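PDB 1VI7: IMPACT family member YigZ from Escherichia coli, which is of unknown function but may bind anions or guanyl ribonucleotides and hydrolyse ribonucleoside triphosphates. Local coordinates for residues 27-32 with 125-130; 39-44 with 97-102; 164-169 with 175-180. One frame throughout, in Å; residues are numbered along the deposited sequence. Where two conformers were deposited one is given.

Interaction 1: residues 27-32 with 125-130; sequences TMLAHT and NQALRQ
Leu29 carries this contact by reaching from its strand to Ala127 and Leu128 of the helix. It is a helix-on-sheet contact, with helix 113-128 lying against the five-stranded antiparallel sheet of an alpha+beta domain. The two branches of Leu29 take separate partners. Leu29 CD1 lies 3.4 Å from Ala127 CB, and Leu29 CD2 lies 3.4 Å from Leu128 CD2. The Leu29 side chain leans beside its own backbone N (chi1 -92°), which directs the fork at the helix. The Leu29 and Leu128 side chains meet nearly perpendicular, methyl against methyl, and do not run alongside. Two residues back on the same strand face, Thr27 adds its methyl, with Thr27 CG2 4.0 Å from Ala127 CB. No hydrogen bond joins the two segments.

The next shell is also apolar. Ile98 and Ala100 of the neighbouring strand touch Leu29, while on the other flank Val14 touches both Leu29 and Ala127, and Val16 touches Ala127. The helix has a polar tie of its own, in which Asn125 ND2 is hydrogen-bonded to Gln89 OE1 of helix 84-93.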
loop_
_atom_site.group_PDB
_atom_site.type_symbol
_atom_site.label_atom_id
_atom_site.label_comp_id
_atom_site.label_asym_id
_atom_site.label_seq_id
_atom_site.Cartn_x
_atom_site.Cartn_y
_atom_site.Cartn_z
ATOM N N THR A 27 2.589 17.267 8.747
ATOM C CA THR A 27 2.080 16.170 7.952
ATOM C C THR A 27 3.222 15.332 7.405
ATOM O O THR A 27 4.228 15.921 6.994
ATOM C CB THR A 27 1.280 16.682 6.731
ATOM O OG1 THR A 27 0.388 17.698 7.212
ATOM C CG2 THR A 27 0.474 15.530 6.128
ATOM N N MET A 28 3.083 14.028 7.452
ATOM C CA MET A 28 4.105 13.115 6.973
ATOM C C MET A 28 3.438 11.978 6.201
ATOM O O MET A 28 2.491 11.351 6.654
ATOM C CB MET A 28 4.935 12.577 8.142
ATOM C CG MET A 28 5.697 13.662 8.907
ATOM S SD MET A 28 6.453 13.066 10.442
ATOM C CE MET A 28 7.398 11.681 9.785
ATOM N N LEU A 29 3.757 11.899 4.921
ATOM C CA LEU A 29 3.284 10.881 3.992
ATOM C C LEU A 29 4.377 9.808 3.841
ATOM O O LEU A 29 5.505 10.103 4.272
ATOM C CB LEU A 29 3.072 11.509 2.595
ATOM C CG LEU A 29 1.691 12.039 2.282
ATOM C CD1 LEU A 29 1.233 12.996 3.359
ATOM C CD2 LEU A 29 1.611 12.686 0.906
ATOM N N ALA A 30 4.084 8.700 3.194
ATOM C CA ALA A 30 5.036 7.618 3.013
ATOM C C ALA A 30 4.396 6.415 2.340
ATOM O O ALA A 30 3.187 6.251 2.460
ATOM C CB ALA A 30 5.496 7.160 4.417
ATOM N N HIS A 31 5.167 5.526 1.732
ATOM C CA HIS A 31 4.611 4.320 1.092
ATOM C C HIS A 31 4.293 3.252 2.123
ATOM O O HIS A 31 5.138 2.900 2.956
ATOM C CB HIS A 31 5.614 3.776 0.082
ATOM C CG HIS A 31 5.280 2.436 -0.497
ATOM N ND1 HIS A 31 5.810 1.256 -0.025
ATOM C CD2 HIS A 31 4.478 2.079 -1.531
ATOM C CE1 HIS A 31 5.346 0.247 -0.736
ATOM N NE2 HIS A 31 4.530 0.717 -1.668
ATOM N N THR A 32 3.070 2.739 2.129
ATOM C CA THR A 32 2.653 1.727 3.103
ATOM C C THR A 32 1.779 0.662 2.447
ATOM O O THR A 32 0.573 0.857 2.295
ATOM C CB THR A 32 1.815 2.315 4.257
ATOM O OG1 THR A 32 0.605 2.884 3.736
ATOM C CG2 THR A 32 2.565 3.343 5.073
ATOM N N ASN A 125 -3.313 17.828 1.964
ATOM C CA ASN A 125 -3.334 18.448 0.660
ATOM C C ASN A 125 -1.991 19.027 0.235
ATOM O O ASN A 125 -1.607 18.895 -0.931
ATOM C CB ASN A 125 -4.400 19.572 0.664
ATOM C CG ASN A 125 -4.594 20.096 -0.755
ATOM O OD1 ASN A 125 -3.799 20.931 -1.184
ATOM N ND2 ASN A 125 -5.553 19.515 -1.447
ATOM N N GLN A 126 -1.277 19.692 1.125
ATOM C CA GLN A 126 -0.032 20.348 0.779
ATOM C C GLN A 126 1.068 19.342 0.460
ATOM O O GLN A 126 1.876 19.511 -0.441
ATOM C CB GLN A 126 0.435 21.252 1.923
ATOM C CG GLN A 126 -0.437 22.465 2.169
ATOM C CD GLN A 126 -0.711 23.203 0.865
ATOM O OE1 GLN A 126 -1.874 23.498 0.583
ATOM N NE2 GLN A 126 0.331 23.322 0.048
ATOM N N ALA A 127 1.118 18.325 1.320
ATOM C CA ALA A 127 2.099 17.256 1.271
ATOM C C ALA A 127 1.998 16.539 -0.080
ATOM O O ALA A 127 2.962 16.230 -0.755
ATOM C CB ALA A 127 1.793 16.248 2.375
ATOM N N LEU A 128 0.723 16.331 -0.430
ATOM C CA LEU A 128 0.324 15.699 -1.660
ATOM C C LEU A 128 0.830 16.433 -2.864
ATOM O O LEU A 128 1.247 15.772 -3.821
ATOM C CB LEU A 128 -1.163 15.414 -1.701
ATOM C CG LEU A 128 -1.601 14.284 -0.752
ATOM C CD1 LEU A 128 -3.100 14.222 -0.666
ATOM C CD2 LEU A 128 -0.999 12.943 -1.179
ATOM N N ARG A 129 0.971 17.746 -2.803
ATOM C CA ARG A 129 1.545 18.537 -3.874
ATOM C C ARG A 129 3.034 18.210 -4.030
ATOM O O ARG A 129 3.634 18.632 -5.026
ATOM C CB ARG A 129 1.393 20.029 -3.677
ATOM C CG ARG A 129 0.081 20.693 -3.843
ATOM C CD ARG A 129 0.086 22.105 -3.242
ATOM N NE ARG A 129 -1.261 22.532 -2.877
ATOM C CZ ARG A 129 -2.215 22.827 -3.753
ATOM N NH1 ARG A 129 -3.430 23.188 -3.341
ATOM N NH2 ARG A 129 -1.963 22.800 -5.063
ATOM N N GLN A 130 3.704 17.662 -3.047
ATOM C CA GLN A 130 5.127 17.342 -3.220
ATOM C C GLN A 130 5.401 15.850 -3.330
ATOM O O GLN A 130 6.570 15.448 -3.354
ATOM C CB GLN A 130 5.939 17.971 -2.073
ATOM C CG GLN A 130 5.574 19.410 -1.819
ATOM C CD GLN A 130 6.292 20.138 -0.719
ATOM O OE1 GLN A 130 5.718 21.115 -0.197
ATOM N NE2 GLN A 130 7.513 19.736 -0.366
#

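Interaction 2: residues 39-44 with 97-102; sequences KAFVES and EITAVV
Phe41 of helix 34-48 lays one end of its ring beside Thr99 of strand 98-105. The helix covers the sheet face that carries Thr99 and Val101. Ile98, Ala100 and Val102 of the same strand point to the other face. The Phe41 CB bond does not aim at the strand, yet the ring reaches it. Its CG sits between the backbone N and the carbonyl carbon (chi1 86°), and this swings the ring round to the sheet. The CE2 and CZ end does the touching. Phe41 CZ lies 3.5 Å from Thr99 CG2, which meets the ring obliquely. The carbonyl oxygen Thr99 O lies at the ring edge, in the ring plane, 3.7 Å from Phe41 CZ. The modelled approach of CE2 to the same methyl is too short to be trusted.

Thr99 turns its two branches to different tasks. CG2 is anti to the backbone N (chi1 -76° for OG1) and goes to the ring. OG1 sits beside the backbone N and is hydrogen-bonded to Thr32 OG1. Ala30 and Thr32 also touch the Phe41 ring.

One helix position on, Val42 CG1 faces Val101 CG2 at 4.4 Å, a looser meeting of methyls. Within the helix, Ser44 OG donates to Phe41 O at 2.9 Å. This bond comes in from the side of the carbonyl, with a C=O...donor angle of 97°.

No hydrogen bond crosses between the segments. The helix is therefore seated here by the fit of apolar groups, while the Thr99 hydroxyl is satisfied by Thr32 OG1, just past the neighbouring strand.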
loop_
_atom_site.group_PDB
_atom_site.type_symbol
_atom_site.label_atom_id
_atom_site.label_comp_id
_atom_site.label_asym_id
_atom_site.label_seq_id
_atom_site.Cartn_x
_atom_site.Cartn_y
_atom_site.Cartn_z
ATOM N N LYS A 39 0.343 1.076 10.121
ATOM C CA LYS A 39 0.583 1.107 11.561
ATOM C C LYS A 39 2.063 1.237 11.891
ATOM O O LYS A 39 2.450 1.910 12.849
ATOM C CB LYS A 39 0.024 -0.167 12.189
ATOM C CG LYS A 39 -0.179 -0.041 13.695
ATOM C CD LYS A 39 -1.649 -0.289 14.038
ATOM C CE LYS A 39 -2.503 0.879 13.528
ATOM N NZ LYS A 39 -2.114 2.153 14.209
ATOM N N ALA A 40 2.897 0.553 11.104
ATOM C CA ALA A 40 4.331 0.631 11.247
ATOM C C ALA A 40 4.866 2.027 11.508
ATOM O O ALA A 40 5.478 2.263 12.565
ATOM C CB ALA A 40 5.003 0.039 10.013
ATOM N N PHE A 41 4.677 3.001 10.610
ATOM C CA PHE A 41 5.267 4.312 10.855
ATOM C C PHE A 41 4.434 5.265 11.657
ATOM O O PHE A 41 4.873 6.382 12.005
ATOM C CB PHE A 41 5.819 4.919 9.579
ATOM C CG PHE A 41 4.828 5.675 8.756
ATOM C CD1 PHE A 41 4.936 7.049 8.599
ATOM C CD2 PHE A 41 3.783 5.002 8.136
ATOM C CE1 PHE A 41 4.022 7.750 7.836
ATOM C CE2 PHE A 41 2.874 5.696 7.376
ATOM C CZ PHE A 41 2.994 7.068 7.231
ATOM N N VAL A 42 3.263 4.844 12.131
ATOM C CA VAL A 42 2.524 5.760 13.037
ATOM C C VAL A 42 3.303 5.811 14.355
ATOM O O VAL A 42 3.420 6.840 15.018
ATOM C CB VAL A 42 1.085 5.316 13.206
ATOM C CG1 VAL A 42 0.450 4.978 11.857
ATOM C CG2 VAL A 42 0.975 4.101 14.127
ATOM N N GLU A 43 3.894 4.659 14.706
ATOM C CA GLU A 43 4.710 4.512 15.892
ATOM C C GLU A 43 5.900 5.479 15.818
ATOM O O GLU A 43 6.122 6.248 16.753
ATOM C CB GLU A 43 5.270 3.089 16.035
ATOM C CG GLU A 43 5.332 2.545 17.451
ATOM C CD GLU A 43 6.508 3.005 18.283
ATOM O OE1 GLU A 43 6.308 3.504 19.421
ATOM O OE2 GLU A 43 7.674 2.842 17.847
ATOM N N SER A 44 6.568 5.466 14.657
ATOM C CA SER A 44 7.763 6.281 14.464
ATOM C C SER A 44 7.520 7.776 14.593
ATOM O O SER A 44 8.337 8.518 15.144
ATOM C CB SER A 44 8.486 5.986 13.163
ATOM O OG SER A 44 7.682 5.670 12.075
ATOM N N GLU A 97 -1.939 2.647 -1.785
ATOM C CA GLU A 97 -0.863 2.264 -0.893
ATOM C C GLU A 97 -0.147 3.411 -0.225
ATOM O O GLU A 97 1.092 3.427 -0.134
ATOM C CB GLU A 97 0.190 1.462 -1.692
ATOM C CG GLU A 97 -0.311 0.252 -2.435
ATOM C CD GLU A 97 0.773 -0.561 -3.105
ATOM O OE1 GLU A 97 0.407 -1.415 -3.937
ATOM O OE2 GLU A 97 1.975 -0.321 -2.825
ATOM N N ILE A 98 -0.885 4.301 0.428
ATOM C CA ILE A 98 -0.244 5.434 1.112
ATOM C C ILE A 98 -0.950 5.707 2.431
ATOM O O ILE A 98 -2.166 5.571 2.500
ATOM C CB ILE A 98 -0.280 6.677 0.209
ATOM C CG1 ILE A 98 0.204 7.930 0.907
ATOM C CG2 ILE A 98 -1.671 6.855 -0.346
ATOM C CD1 ILE A 98 0.431 9.125 0.001
ATOM N N THR A 99 -0.234 6.277 3.374
ATOM C CA THR A 99 -0.751 6.569 4.696
ATOM C C THR A 99 -0.318 7.965 5.093
ATOM O O THR A 99 0.729 8.398 4.605
ATOM C CB THR A 99 -0.177 5.507 5.667
ATOM O OG1 THR A 99 -0.881 4.269 5.467
ATOM C CG2 THR A 99 -0.284 5.921 7.111
ATOM N N ALA A 100 -1.084 8.650 5.940
ATOM C CA ALA A 100 -0.657 10.013 6.298
ATOM C C ALA A 100 -0.810 10.257 7.789
ATOM O O ALA A 100 -1.616 9.590 8.435
ATOM C CB ALA A 100 -1.471 11.035 5.504
ATOM N N VAL A 101 0.069 11.084 8.360
ATOM C CA VAL A 101 -0.005 11.434 9.736
ATOM C C VAL A 101 0.155 12.929 10.007
ATOM O O VAL A 101 1.184 13.546 9.741
ATOM C CB VAL A 101 0.997 10.712 10.643
ATOM C CG1 VAL A 101 0.954 11.342 12.050
ATOM C CG2 VAL A 101 0.689 9.228 10.758
ATOM N N VAL A 102 -0.886 13.519 10.623
ATOM C CA VAL A 102 -0.673 14.944 11.006
ATOM C C VAL A 102 -0.262 14.922 12.470
ATOM O O VAL A 102 -0.498 13.872 13.111
ATOM C CB VAL A 102 -1.841 15.804 10.624
ATOM C CG1 VAL A 102 -1.507 17.291 10.711
ATOM C CG2 VAL A 102 -2.268 15.498 9.173
#

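Interaction 3: residues 164-169 with 175-180; sequences KIINSD and LLRVAL
Arg177 pairs with two residues of the other strand, Ile166 and Asn167, in a classic beta bulge. Arg177 O takes Ile166 N at 2.9 Å and, weakly, Asn167 N. To one side, Lys164 N to Ala179 O and Ala179 N to Lys164 O are both 2.8 Å. To the other, Leu175 N donates to Asp169 O, and the return bond from Asp169 N is weak.

The close-packed face holds Ile165, Leu176 and Val178. Ile165 CD1 lies 3.6 Å from Leu176 CD1, and helix 151-160 covers this face through Leu151 and Leu158.

On the opposite face, Ile166 CG1 meets Ala179 CB at 3.9 Å, and the Ile166 side chain lies alongside that of Arg177. A glycine here would probably uncover the Ala179 methyl and leave the Arg177 chain freer to shift. Near Asn167 this face is wetter. Asn167 CG lies between the backbone N and carbonyl carbon (chi1 67°), which brings Asn167 ND2 to 3.4 Å from Arg177 CB. The amide and guanidinium planes are 83° apart. A water accepts from Asn167 ND2 at 2.7 Å and, weakly, from Arg177 NH1.

The hairpin forms strands two and three of a ferredoxin-like beta-alpha-beta-beta-alpha-beta fold, consistent with the EF-G C-terminal relatives of this domain.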
loop_
_atom_site.group_PDB
_atom_site.type_symbol
_atom_site.label_atom_id
_atom_site.label_comp_id
_atom_site.label_asym_id
_atom_site.label_seq_id
_atom_site.Cartn_x
_atom_site.Cartn_y
_atom_site.Cartn_z
ATOM N N LYS A 164 7.220 -15.338 -8.665
ATOM C CA LYS A 164 7.348 -15.638 -7.241
ATOM C C LYS A 164 6.328 -16.737 -6.896
ATOM O O LYS A 164 5.163 -16.737 -7.311
ATOM C CB LYS A 164 7.057 -14.396 -6.399
ATOM C CG LYS A 164 7.871 -14.187 -5.154
ATOM C CD LYS A 164 7.908 -15.399 -4.254
ATOM C CE LYS A 164 8.135 -15.041 -2.795
ATOM N NZ LYS A 164 6.861 -15.071 -2.020
ATOM N N ILE A 165 6.878 -17.781 -6.312
ATOM C CA ILE A 165 6.111 -18.916 -5.798
ATOM C C ILE A 165 5.451 -18.483 -4.489
ATOM O O ILE A 165 6.128 -18.168 -3.512
ATOM C CB ILE A 165 7.099 -20.058 -5.591
ATOM C CG1 ILE A 165 6.557 -21.288 -4.900
ATOM C CG2 ILE A 165 8.319 -19.523 -4.843
ATOM C CD1 ILE A 165 7.558 -22.439 -5.179
ATOM N N ILE A 166 4.140 -18.322 -4.512
ATOM C CA ILE A 166 3.362 -17.893 -3.391
ATOM C C ILE A 166 3.224 -18.878 -2.248
ATOM O O ILE A 166 3.354 -18.474 -1.074
ATOM C CB ILE A 166 1.924 -17.465 -3.789
ATOM C CG1 ILE A 166 1.969 -16.200 -4.641
ATOM C CG2 ILE A 166 1.086 -17.231 -2.546
ATOM C CD1 ILE A 166 2.932 -15.152 -4.089
ATOM N N ASN A 167 2.672 -20.058 -2.515
ATOM C CA ASN A 167 2.501 -21.020 -1.419
ATOM C C ASN A 167 2.574 -22.426 -1.948
ATOM O O ASN A 167 2.147 -22.708 -3.061
ATOM C CB ASN A 167 1.287 -20.712 -0.574
ATOM C CG ASN A 167 -0.036 -20.872 -1.266
ATOM O OD1 ASN A 167 -0.512 -21.997 -1.457
ATOM N ND2 ASN A 167 -0.674 -19.777 -1.661
ATOM N N SER A 168 3.160 -23.332 -1.173
ATOM C CA SER A 168 3.301 -24.712 -1.631
ATOM C C SER A 168 2.419 -25.646 -0.809
ATOM O O SER A 168 2.150 -25.339 0.333
ATOM C CB SER A 168 4.755 -25.168 -1.491
ATOM O OG SER A 168 5.648 -24.340 -2.213
ATOM N N ASP A 169 2.024 -26.746 -1.413
ATOM C CA ASP A 169 1.273 -27.802 -0.755
ATOM C C ASP A 169 1.917 -29.144 -1.110
ATOM O O ASP A 169 1.805 -29.572 -2.262
ATOM C CB ASP A 169 -0.206 -27.783 -1.109
ATOM C CG ASP A 169 -1.018 -28.694 -0.198
ATOM O OD1 ASP A 169 -0.517 -29.791 0.141
ATOM O OD2 ASP A 169 -2.130 -28.348 0.226
ATOM N N LEU A 175 1.399 -28.885 -5.121
ATOM C CA LEU A 175 0.428 -27.930 -5.585
ATOM C C LEU A 175 0.917 -26.514 -5.208
ATOM O O LEU A 175 1.071 -26.181 -4.063
ATOM C CB LEU A 175 -1.001 -28.094 -5.193
ATOM C CG LEU A 175 -1.897 -27.071 -5.970
ATOM C CD1 LEU A 175 -2.360 -27.711 -7.261
ATOM C CD2 LEU A 175 -2.984 -26.518 -5.088
ATOM N N LEU A 176 1.274 -25.836 -6.277
ATOM C CA LEU A 176 1.881 -24.510 -6.251
ATOM C C LEU A 176 0.855 -23.443 -6.657
ATOM O O LEU A 176 -0.032 -23.604 -7.525
ATOM C CB LEU A 176 3.051 -24.554 -7.222
ATOM C CG LEU A 176 4.502 -24.371 -6.924
ATOM C CD1 LEU A 176 5.084 -25.003 -5.690
ATOM C CD2 LEU A 176 5.357 -24.824 -8.141
ATOM N N ARG A 177 0.927 -22.315 -5.991
ATOM C CA ARG A 177 0.140 -21.111 -6.262
ATOM C C ARG A 177 1.200 -20.078 -6.697
ATOM O O ARG A 177 2.163 -19.930 -5.908
ATOM C CB ARG A 177 -0.494 -20.646 -4.959
ATOM C CG ARG A 177 -1.220 -19.318 -5.024
ATOM C CD ARG A 177 -2.221 -19.311 -6.135
ATOM N NE ARG A 177 -3.405 -18.559 -5.992
ATOM C CZ ARG A 177 -4.160 -18.199 -4.982
ATOM N NH1 ARG A 177 -3.843 -18.531 -3.735
ATOM N NH2 ARG A 177 -5.272 -17.488 -5.224
ATOM N N VAL A 178 1.409 -19.843 -7.989
ATOM C CA VAL A 178 2.459 -18.928 -8.422
ATOM C C VAL A 178 1.908 -17.569 -8.848
ATOM O O VAL A 178 0.731 -17.466 -9.151
ATOM C CB VAL A 178 3.257 -19.480 -9.618
ATOM C CG1 VAL A 178 4.228 -20.544 -9.140
ATOM C CG2 VAL A 178 2.280 -20.013 -10.664
ATOM N N ALA A 179 2.789 -16.587 -8.836
ATOM C CA ALA A 179 2.508 -15.222 -9.212
ATOM C C ALA A 179 3.619 -14.671 -10.116
ATOM O O ALA A 179 4.774 -14.609 -9.714
ATOM C CB ALA A 179 2.378 -14.325 -7.984
ATOM N N LEU A 180 3.212 -14.138 -11.260
ATOM C CA LEU A 180 4.176 -13.509 -12.155
ATOM C C LEU A 180 3.524 -12.447 -13.032
ATOM O O LEU A 180 2.335 -12.523 -13.350
ATOM C CB LEU A 180 4.789 -14.602 -13.049
ATOM C CG LEU A 180 3.762 -15.301 -13.969
ATOM C CD1 LEU A 180 4.430 -15.760 -15.243
ATOM C CD2 LEU A 180 3.128 -16.469 -13.247
HETATM O O HOH W 1 -1.622 -24.186 -3.363
HETATM O O HOH W 2 -3.050 -21.021 -2.226
#

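How the interactions relate
Interactions 1 and 2 share one sheet but use its two faces. Helix 113-128 covers one face and helix 34-48 the other. Strands 23-31 and 98-105 are neighbours, joined by the backbone bond between Met28 O and Val101 N. Interaction 2 falls between the two segments of interaction 1 in sequence. Interaction 1 is the more buried. Neither has a hydrogen bond between its segments, and both meet mainly through apolar groups, threonine methyls included. Interaction 3 lies in the C-terminal domain, with its centre about 35 Å from that of interaction 1. It is a strand pair at a sheet edge, held by backbone hydrogen bonds, with one face packed and the other mixed, with polar side chains and bound water.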